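Local coordinates for protein ficolin-3 (Homo sapiens, PDB 2J5Z) that probably serves as a secreted lectin of innate immunity, recognising sugars such as galactose through its fibrinogen-like domain, at residues L33-L39 with N89-L93; D44-G50 with R217-R221. All coordinates share one frame; numbering follows the deposited sequence. Where two conformers were deposited one is given.

Contact 1 of 2, residues L33-L39 with N89-L93; sequences LPEGRAL and NLHQL
Arg-37 meets Asn-89 end-on: its NH1 and NH2 both donate to the single oxygen OD1, with NH1 2.9 Å from OD1 of Asn-89. The guanidinium and amide planes are only 25° apart, so this grip is nearly coplanar. NH2 of Arg-37 also donates to OE1 of Gln-92 at 2.8 Å, but there the planes stand 83° apart and the nitrogen lies above the carbonyl plane. A bend at chi3 of Arg-37 (59°) brings NE to OE2 of Glu-35, a 2.8 Å salt bridge, so three partners together fix the rotation of the guanidinium. Packing is tight beneath this polar group. One face of the guanidinium receives CD1 of Leu-33, CD2 of Leu-33 touches CD2 of Leu-93 at 3.6 Å, and CD1 of Leu-39 comes within 3.5 Å of ND2 of Asn-89. The Pro-34 and Glu-35 side is looser and wetter: Pro-34 CG approaches no closer than 3.9 Å to Gln-92 O, and one water joins Glu-35 OE2 to Gln-92 NE2 while another joins Glu-35 N to Gln-92 OE1. Leu-33 to Gly-36 form a type I turn within the connection from strand 28-32 to strand 38-44. Helix 87-94 docks on the end of this antiparallel hairpin, with Leu-93 also touching Leu-31 and, on strand 52-58, Leu-53, while Asn-89 ND2 bonds to Leu-85 O.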
# COMPACT_ATOMS: atom_id res chain seq x y z
N LEU A 33 -19.78 10.86 -0.28
CA LEU A 33 -19.92 12.30 -0.48
C LEU A 33 -21.38 12.73 -0.44
O LEU A 33 -22.28 11.94 -0.70
CB LEU A 33 -19.31 12.70 -1.82
CG LEU A 33 -17.81 12.46 -1.98
CD1 LEU A 33 -17.40 12.75 -3.40
CD2 LEU A 33 -17.05 13.34 -1.02
N PRO A 34 -21.62 14.01 -0.10
CA PRO A 34 -22.98 14.54 0.00
C PRO A 34 -23.83 14.21 -1.23
O PRO A 34 -25.03 13.96 -1.10
CB PRO A 34 -22.75 16.04 0.12
CG PRO A 34 -21.41 16.16 0.78
CD PRO A 34 -20.60 15.02 0.24
N GLU A 35 -23.22 14.19 -2.41
CA GLU A 35 -23.97 13.91 -3.65
C GLU A 35 -24.24 12.42 -3.86
O GLU A 35 -24.86 12.03 -4.86
CB GLU A 35 -23.29 14.52 -4.88
CG GLU A 35 -22.12 13.70 -5.44
CD GLU A 35 -21.50 14.32 -6.67
OE1 GLU A 35 -21.84 15.48 -7.01
OE2 GLU A 35 -20.64 13.66 -7.31
N GLY A 36 -23.77 11.58 -2.95
CA GLY A 36 -24.03 10.14 -3.02
C GLY A 36 -23.04 9.38 -3.88
O GLY A 36 -23.37 8.36 -4.48
N ARG A 37 -21.80 9.87 -3.93
CA ARG A 37 -20.74 9.23 -4.68
C ARG A 37 -19.66 8.76 -3.70
O ARG A 37 -19.30 9.50 -2.79
CB ARG A 37 -20.16 10.22 -5.69
CG ARG A 37 -18.86 9.79 -6.36
CD ARG A 37 -18.45 10.78 -7.46
NE ARG A 37 -18.24 12.17 -7.00
CZ ARG A 37 -17.06 12.69 -6.69
NH1 ARG A 37 -15.96 11.94 -6.76
NH2 ARG A 37 -16.95 13.96 -6.29
N ALA A 38 -19.17 7.55 -3.89
CA ALA A 38 -18.13 7.02 -3.00
C ALA A 38 -16.77 7.52 -3.44
O ALA A 38 -16.47 7.55 -4.63
CB ALA A 38 -18.15 5.50 -2.99
N LEU A 39 -15.94 7.89 -2.48
CA LEU A 39 -14.62 8.43 -2.79
C LEU A 39 -13.59 7.75 -1.90
O LEU A 39 -13.74 7.80 -0.69
CB LEU A 39 -14.62 9.93 -2.50
CG LEU A 39 -13.30 10.69 -2.66
CD1 LEU A 39 -12.85 10.69 -4.10
CD2 LEU A 39 -13.39 12.11 -2.11
N ASN A 89 -13.43 17.17 -5.65
CA ASN A 89 -13.62 16.41 -4.40
C ASN A 89 -13.51 17.33 -3.18
O ASN A 89 -14.36 17.32 -2.28
CB ASN A 89 -12.59 15.27 -4.33
CG ASN A 89 -12.92 14.15 -5.29
OD1 ASN A 89 -14.09 13.84 -5.52
ND2 ASN A 89 -11.88 13.51 -5.85
N LEU A 90 -12.46 18.16 -3.17
CA LEU A 90 -12.24 19.09 -2.06
C LEU A 90 -13.36 20.11 -1.94
O LEU A 90 -13.84 20.41 -0.84
CB LEU A 90 -10.88 19.79 -2.20
CG LEU A 90 -9.66 18.90 -1.90
CD1 LEU A 90 -8.35 19.52 -2.38
CD2 LEU A 90 -9.57 18.56 -0.40
N HIS A 91 -13.81 20.66 -3.07
CA HIS A 91 -14.98 21.53 -3.01
C HIS A 91 -16.21 20.82 -2.43
O HIS A 91 -16.92 21.37 -1.57
CB HIS A 91 -15.33 22.07 -4.41
CG HIS A 91 -16.60 22.86 -4.42
ND1 HIS A 91 -17.76 22.40 -5.01
CD2 HIS A 91 -16.90 24.05 -3.86
CE1 HIS A 91 -18.72 23.30 -4.84
NE2 HIS A 91 -18.22 24.31 -4.15
N GLN A 92 -16.49 19.61 -2.90
CA GLN A 92 -17.66 18.87 -2.42
C GLN A 92 -17.56 18.53 -0.93
O GLN A 92 -18.54 18.68 -0.18
CB GLN A 92 -17.91 17.62 -3.27
CG GLN A 92 -18.47 18.00 -4.66
CD GLN A 92 -18.67 16.81 -5.56
OE1 GLN A 92 -18.83 15.69 -5.10
NE2 GLN A 92 -18.71 17.07 -6.87
N LEU A 93 -16.37 18.13 -0.49
CA LEU A 93 -16.16 17.78 0.91
C LEU A 93 -16.32 19.00 1.81
O LEU A 93 -16.91 18.90 2.89
CB LEU A 93 -14.77 17.19 1.13
CG LEU A 93 -14.51 15.75 0.70
CD1 LEU A 93 -13.02 15.55 0.55
CD2 LEU A 93 -15.12 14.75 1.69
O HOH W 1 -19.08 15.03 -9.12
O HOH W 2 -20.66 15.62 -2.97

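Contact 2 of 2, residues D44-G50 with R217-R221; sequences DMDTEGG and RMMLR
Arg-217 forms a salt bridge with Asp-44. The closest pair is Arg-217 NH2 to Asp-44 OD2 at 2.7 Å, although the position of OD2 is less certain in the model, and the carboxylate and guanidinium planes are 48° apart. NE of Arg-217 pairs separately with Glu-104 on the adjacent strand. The other oxygen of Asp-44 serves its own loop: OD1 accepts from Asp-46 N at 2.8 Å and from Thr-47 N at 2.9 Å, the first closing an Asx turn, the two together an Asx motif that holds the carboxylate against the backbone of its own loop. Met-218 faces another way, onto Phe-55. Met-219 returns to the loop side; chi1 of 48° sets CG in the cleft flanked by N and C of its own backbone, and the bent chain brings CE to 3.6 Å from Thr-47 OG1 and 4.0 Å from Asp-44 CB. Leu-220 again turns from the loop and packs on Phe-55. The chain ends with Arg-221, whose NH1 donates to two backbone carbonyls, Glu-48 O at 2.8 Å and Gly-50 O at 2.9 Å; the second bond is the straighter (160°) and lies in the guanidinium plane. NE of Arg-221 pairs with Glu-100, while the carboxylate of Glu-48 goes to Arg-102. The alternation is that of a beta strand in the antiparallel sheet of the fibrinogen-like domain: Arg-217 and Met-219 point to the loop linking strands 38-44 and 52-58, Met-218 and Leu-220 do not, and the terminal Arg-221 reaches the same loop.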
# COMPACT_ATOMS: atom_id res chain seq x y z
N ASP A 44 -5.72 9.51 8.23
CA ASP A 44 -4.66 9.35 9.23
C ASP A 44 -5.38 9.24 10.57
O ASP A 44 -5.97 10.20 11.04
CB ASP A 44 -3.69 10.53 9.21
CG ASP A 44 -2.61 10.41 10.27
OD1 ASP A 44 -2.85 9.78 11.32
OD2 ASP A 44 -1.51 10.97 10.05
N MET A 45 -5.33 8.05 11.16
CA MET A 45 -6.08 7.79 12.38
C MET A 45 -5.22 7.90 13.63
O MET A 45 -5.66 7.55 14.72
CB MET A 45 -6.70 6.39 12.32
CG MET A 45 -7.68 6.18 11.15
SD MET A 45 -8.90 7.50 11.10
CE MET A 45 -10.24 6.66 10.24
N ASP A 46 -3.99 8.40 13.48
CA ASP A 46 -3.03 8.37 14.59
C ASP A 46 -2.42 9.72 14.98
O ASP A 46 -2.29 10.02 16.17
CB ASP A 46 -1.93 7.34 14.31
CG ASP A 46 -1.34 6.75 15.58
OD1 ASP A 46 -1.54 7.35 16.66
OD2 ASP A 46 -0.69 5.68 15.51
N THR A 47 -2.05 10.54 14.00
CA THR A 47 -1.45 11.83 14.30
C THR A 47 -2.42 12.81 14.93
O THR A 47 -3.52 13.04 14.41
CB THR A 47 -0.73 12.45 13.08
OG1 THR A 47 -1.67 13.21 12.31
CG2 THR A 47 -0.09 11.38 12.24
N GLU A 48 -2.03 13.37 16.07
CA GLU A 48 -2.78 14.45 16.71
C GLU A 48 -4.20 14.03 17.08
O GLU A 48 -5.13 14.82 16.99
CB GLU A 48 -2.82 15.66 15.78
CG GLU A 48 -2.86 17.00 16.48
CD GLU A 48 -1.48 17.59 16.66
OE1 GLU A 48 -0.62 16.93 17.28
OE2 GLU A 48 -1.27 18.73 16.17
N GLY A 49 -4.36 12.77 17.47
CA GLY A 49 -5.67 12.31 17.90
C GLY A 49 -6.42 11.56 16.81
O GLY A 49 -7.40 10.87 17.09
N GLY A 50 -5.96 11.69 15.57
CA GLY A 50 -6.55 10.94 14.46
C GLY A 50 -7.79 11.58 13.86
O GLY A 50 -8.34 12.53 14.42
N ARG A 217 2.68 16.74 3.69
CA ARG A 217 1.28 16.27 3.63
C ARG A 217 0.37 17.44 3.91
O ARG A 217 0.74 18.32 4.68
CB ARG A 217 0.99 15.17 4.65
CG ARG A 217 1.83 13.90 4.52
CD ARG A 217 1.20 12.76 5.31
NE ARG A 217 1.12 13.01 6.75
CZ ARG A 217 0.48 12.19 7.58
NH1 ARG A 217 -0.12 11.11 7.10
NH2 ARG A 217 0.44 12.44 8.88
N MET A 218 -0.81 17.46 3.29
CA MET A 218 -1.85 18.43 3.65
C MET A 218 -3.10 17.66 4.05
O MET A 218 -3.52 16.73 3.34
CB MET A 218 -2.17 19.37 2.48
CG MET A 218 -0.94 20.04 1.85
SD MET A 218 -1.33 21.08 0.41
CE MET A 218 -2.09 22.51 1.19
N MET A 219 -3.72 18.03 5.17
CA MET A 219 -4.76 17.19 5.72
C MET A 219 -5.85 18.00 6.41
O MET A 219 -5.59 19.10 6.90
CB MET A 219 -4.15 16.16 6.68
CG MET A 219 -3.18 16.76 7.70
SD MET A 219 -1.80 15.65 8.20
CE MET A 219 -2.73 14.41 9.04
N LEU A 220 -7.06 17.45 6.43
CA LEU A 220 -8.24 18.12 6.99
C LEU A 220 -8.93 17.31 8.08
O LEU A 220 -9.02 16.08 8.00
CB LEU A 220 -9.29 18.33 5.88
CG LEU A 220 -8.86 19.10 4.65
CD1 LEU A 220 -10.00 19.08 3.63
CD2 LEU A 220 -8.45 20.52 5.01
N ARG A 221 -9.47 18.01 9.07
CA ARG A 221 -10.27 17.34 10.08
C ARG A 221 -11.40 18.23 10.58
O ARG A 221 -11.18 19.39 10.95
CB ARG A 221 -9.39 16.87 11.24
CG ARG A 221 -10.16 16.19 12.36
CD ARG A 221 -9.23 15.60 13.42
NE ARG A 221 -8.58 16.61 14.25
CZ ARG A 221 -7.74 16.32 15.25
NH1 ARG A 221 -7.46 15.06 15.53
NH2 ARG A 221 -7.19 17.30 15.96
OXT ARG A 221 -12.55 17.80 10.65

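Contacts 1 and 2 have centres about 19 Å apart and draw on the same antiparallel sheet. Strand 38-44 connects them: its first residues belong to 33-39 and its last, Asp-44, opens 44-50. Along the chain the segments alternate, 33-39, 44-50, 89-93, 217-221, so each early segment meets a later one and the C-terminal strand is tied back to the early part of the domain. The two also touch directly, Leu-90 CD2 lying 4.1 Å from Leu-220 CD1, which joins helix 87-94 to strand 215-220. Neither contact includes residues of the calcium site or the galactose pocket; contact 1 joins helix 87-94 to the start of strand 38-44, and contact 2 joins the C-terminal strand to the loop after it.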